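Local coordinates for Rho-related gtp-binding protein RHOD (Homo sapiens, PDB 2J1L) that binds guanosine-5'-diphosphate as a member of the Rho branch of the Ras-like small GTP-binding proteins, at residues A[119-124]-A[174-179]. Numbering follows the deposited sequence.
Sequences NSFDNI and QEMARS
Met176 reaches from the helical segment 174-179 to Phe121 and Ile124 of the helical segment 119-124, and its side chain makes every close contact that 174-179 has with 119-124. At its root, CB of Met176 sits 3.4 Å from CE1 of Phe121, with CZ of the same ring scarcely farther away. The next atom, CG, still borders the ring at CE1 (3.6 Å) and also meets Ile124, whose CG2 is 4.1 Å from Met176 CG. SD then passes along Ile124, 4.1 Å from its CB, and lies obliquely above the Phe121 ring, 4.8 Å from the centroid, a Met-aromatic contact. Bends at chi2 (58°) and chi3 (35°) fold the chain back, so that the terminal methyl CE comes over one ring face as a CH-pi contact, 4.0 Å from the centroid, and approaches CZ to 3.5 Å. A chi1 of -176° sets CG of Phe121 anti to the backbone N and brings the ring to Met176.

In the Ras-like fold, a mixed six-stranded sheet flanked by helices, the contact joins helix 118-135 to helix 170-179, with no hydrogen bond between the segments. Phe113 of strand 106-114 meets the Phe121 ring with the planes inclined, and Ile124 rests on Leu111 and Phe113 of that strand. Phe125, the next residue of helix 118-135, also touches Met176. One turn past Met176, Ser179 OG donates a hydrogen bond to the Met176 carbonyl O (3.1 Å), from a position tilted out of the carbonyl plane.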
ATOM      1  N   ASN A 119     -12.744   1.196   8.165  1.00 64.73           N
ATOM      2  CA  ASN A 119     -13.390   0.514   7.035  1.00 64.91           C
ATOM      3  C   ASN A 119     -12.416   0.035   5.967  1.00 65.08           C
ATOM      4  O   ASN A 119     -12.507  -1.125   5.512  1.00 64.64           O
ATOM      5  CB  ASN A 119     -14.437   1.378   6.364  1.00 64.80           C
ATOM      6  CG  ASN A 119     -15.807   0.877   6.624  1.00 66.75           C
ATOM      7  OD1 ASN A 119     -16.133  -0.281   6.314  1.00 69.42           O
ATOM      8  ND2 ASN A 119     -16.634   1.723   7.232  1.00 67.81           N
ATOM      9  N   SER A 120     -11.516   0.940   5.551  1.00 64.65           N
ATOM     10  CA  SER A 120     -10.526   0.629   4.527  1.00 64.33           C
ATOM     11  C   SER A 120      -9.676  -0.530   4.998  1.00 63.46           C
ATOM     12  O   SER A 120      -9.303  -1.371   4.204  1.00 62.99           O
ATOM     13  CB  SER A 120      -9.655   1.845   4.170  1.00 64.55           C
ATOM     14  OG  SER A 120      -8.888   2.308   5.269  1.00 65.86           O
ATOM     15  N   PHE A 121      -9.414  -0.587   6.297  1.00 62.96           N
ATOM     16  CA  PHE A 121      -8.678  -1.697   6.876  1.00 62.79           C
ATOM     17  C   PHE A 121      -9.461  -3.000   6.727  1.00 62.68           C
ATOM     18  O   PHE A 121      -8.980  -3.957   6.119  1.00 62.60           O
ATOM     19  CB  PHE A 121      -8.403  -1.381   8.333  1.00 62.97           C
ATOM     20  CG  PHE A 121      -7.555  -2.392   9.040  1.00 63.31           C
ATOM     21  CD1 PHE A 121      -6.282  -2.701   8.578  1.00 64.41           C
ATOM     22  CD2 PHE A 121      -7.996  -2.977  10.217  1.00 63.91           C
ATOM     23  CE1 PHE A 121      -5.486  -3.620   9.248  1.00 63.88           C
ATOM     24  CE2 PHE A 121      -7.199  -3.897  10.906  1.00 64.43           C
ATOM     25  CZ  PHE A 121      -5.947  -4.219  10.421  1.00 63.97           C
ATOM     26  N   ASP A 122     -10.679  -3.024   7.270  1.00 62.91           N
ATOM     27  CA  ASP A 122     -11.563  -4.189   7.174  1.00 62.85           C
ATOM     28  C   ASP A 122     -11.609  -4.754   5.760  1.00 62.34           C
ATOM     29  O   ASP A 122     -11.590  -5.979   5.565  1.00 62.16           O
ATOM     30  CB  ASP A 122     -12.990  -3.814   7.577  1.00 63.50           C
ATOM     31  CG  ASP A 122     -13.151  -3.516   9.088  1.00 65.58           C
ATOM     32  OD1 ASP A 122     -12.151  -3.585   9.854  1.00 68.65           O
ATOM     33  OD2 ASP A 122     -14.300  -3.199   9.497  1.00 66.45           O
ATOM     34  N   ASN A 123     -11.670  -3.852   4.781  1.00 61.84           N
ATOM     35  CA  ASN A 123     -11.792  -4.223   3.380  1.00 61.74           C
ATOM     36  C   ASN A 123     -10.546  -4.864   2.762  1.00 61.72           C
ATOM     37  O   ASN A 123     -10.619  -5.467   1.678  1.00 61.55           O
ATOM     38  CB  ASN A 123     -12.198  -3.011   2.549  1.00 61.79           C
ATOM     39  CG  ASN A 123     -13.674  -2.744   2.592  1.00 62.63           C
ATOM     40  OD1 ASN A 123     -14.470  -3.608   2.966  1.00 63.77           O
ATOM     41  ND2 ASN A 123     -14.059  -1.533   2.197  1.00 63.78           N
ATOM     42  N   ILE A 124      -9.407  -4.736   3.428  1.00 61.85           N
ATOM     43  CA  ILE A 124      -8.221  -5.429   2.977  1.00 62.20           C
ATOM     44  C   ILE A 124      -8.570  -6.902   3.040  1.00 62.29           C
ATOM     45  O   ILE A 124      -8.432  -7.622   2.062  1.00 62.98           O
ATOM     46  CB  ILE A 124      -6.992  -5.111   3.853  1.00 62.23           C
ATOM     47  CG1 ILE A 124      -6.636  -3.623   3.789  1.00 63.66           C
ATOM     48  CG2 ILE A 124      -5.795  -5.869   3.380  1.00 62.34           C
ATOM     49  CD1 ILE A 124      -6.404  -3.090   2.370  1.00 63.63           C
ATOM     50  N   GLN A 174       0.249  -5.440  11.244  1.00 69.78           N
ATOM     51  CA  GLN A 174       1.075  -6.617  11.014  1.00 69.73           C
ATOM     52  C   GLN A 174       0.219  -7.878  11.034  1.00 69.25           C
ATOM     53  O   GLN A 174       0.347  -8.734  10.165  1.00 68.54           O
ATOM     54  CB  GLN A 174       2.185  -6.694  12.078  1.00 70.03           C
ATOM     55  CG  GLN A 174       3.472  -7.335  11.593  1.00 71.03           C
ATOM     56  CD  GLN A 174       4.697  -6.558  12.028  1.00 72.53           C
ATOM     57  OE1 GLN A 174       4.981  -6.448  13.224  1.00 73.62           O
ATOM     58  NE2 GLN A 174       5.429  -6.007  11.060  1.00 72.48           N
ATOM     59  N   GLU A 175      -0.653  -7.975  12.035  1.00 69.24           N
ATOM     60  CA  GLU A 175      -1.639  -9.055  12.118  1.00 69.46           C
ATOM     61  C   GLU A 175      -2.473  -9.202  10.834  1.00 69.20           C
ATOM     62  O   GLU A 175      -2.605 -10.296  10.297  1.00 68.65           O
ATOM     63  CB  GLU A 175      -2.593  -8.830  13.300  1.00 69.80           C
ATOM     64  CG  GLU A 175      -1.973  -8.893  14.702  1.00 71.45           C
ATOM     65  CD  GLU A 175      -1.163 -10.172  14.963  1.00 73.91           C
ATOM     66  OE1 GLU A 175       0.043 -10.202  14.621  1.00 74.98           O
ATOM     67  OE2 GLU A 175      -1.726 -11.137  15.534  1.00 75.33           O
ATOM     68  N   MET A 176      -3.040  -8.101  10.352  1.00 69.29           N
ATOM     69  CA  MET A 176      -3.725  -8.096   9.059  1.00 69.42           C
ATOM     70  C   MET A 176      -2.867  -8.732   7.975  1.00 68.99           C
ATOM     71  O   MET A 176      -3.337  -9.583   7.220  1.00 69.37           O
ATOM     72  CB  MET A 176      -4.050  -6.672   8.633  1.00 69.77           C
ATOM     73  CG  MET A 176      -4.813  -6.545   7.296  1.00 71.00           C
ATOM     74  SD  MET A 176      -6.406  -7.414   7.230  1.00 74.83           S
ATOM     75  CE  MET A 176      -7.041  -7.226   8.900  1.00 74.50           C
ATOM     76  N   ALA A 177      -1.612  -8.310   7.900  1.00 68.38           N
ATOM     77  CA  ALA A 177      -0.682  -8.838   6.912  1.00 68.11           C
ATOM     78  C   ALA A 177      -0.565 -10.358   7.000  1.00 68.18           C
ATOM     79  O   ALA A 177      -0.644 -11.053   5.971  1.00 67.93           O
ATOM     80  CB  ALA A 177       0.700  -8.180   7.063  1.00 67.79           C
ATOM     81  N   ARG A 178      -0.370 -10.874   8.213  1.00 67.97           N
ATOM     82  CA  ARG A 178      -0.315 -12.316   8.396  1.00 68.68           C
ATOM     83  C   ARG A 178      -1.608 -12.985   7.930  1.00 67.61           C
ATOM     84  O   ARG A 178      -1.553 -13.991   7.226  1.00 67.34           O
ATOM     85  CB  ARG A 178       0.015 -12.718   9.850  1.00 68.77           C
ATOM     86  CG  ARG A 178       1.488 -12.525  10.192  1.00 70.13           C
ATOM     87  CD  ARG A 178       1.937 -13.264  11.463  1.00 71.87           C
ATOM     88  NE  ARG A 178       2.009 -12.405  12.662  1.00 75.52           N
ATOM     89  CZ  ARG A 178       2.864 -11.382  12.846  1.00 76.44           C
ATOM     90  NH1 ARG A 178       2.836 -10.693  13.990  1.00 75.70           N
ATOM     91  NH2 ARG A 178       3.742 -11.028  11.903  1.00 77.21           N
ATOM     92  N   SER A 179      -2.764 -12.417   8.267  1.00 66.67           N
ATOM     93  CA  SER A 179      -4.014 -13.123   7.976  1.00 66.40           C
ATOM     94  C   SER A 179      -4.389 -13.046   6.502  1.00 65.58           C
ATOM     95  O   SER A 179      -5.331 -13.697   6.054  1.00 65.67           O
ATOM     96  CB  SER A 179      -5.164 -12.671   8.884  1.00 66.15           C
ATOM     97  OG  SER A 179      -5.465 -11.318   8.692  1.00 67.95           O
TER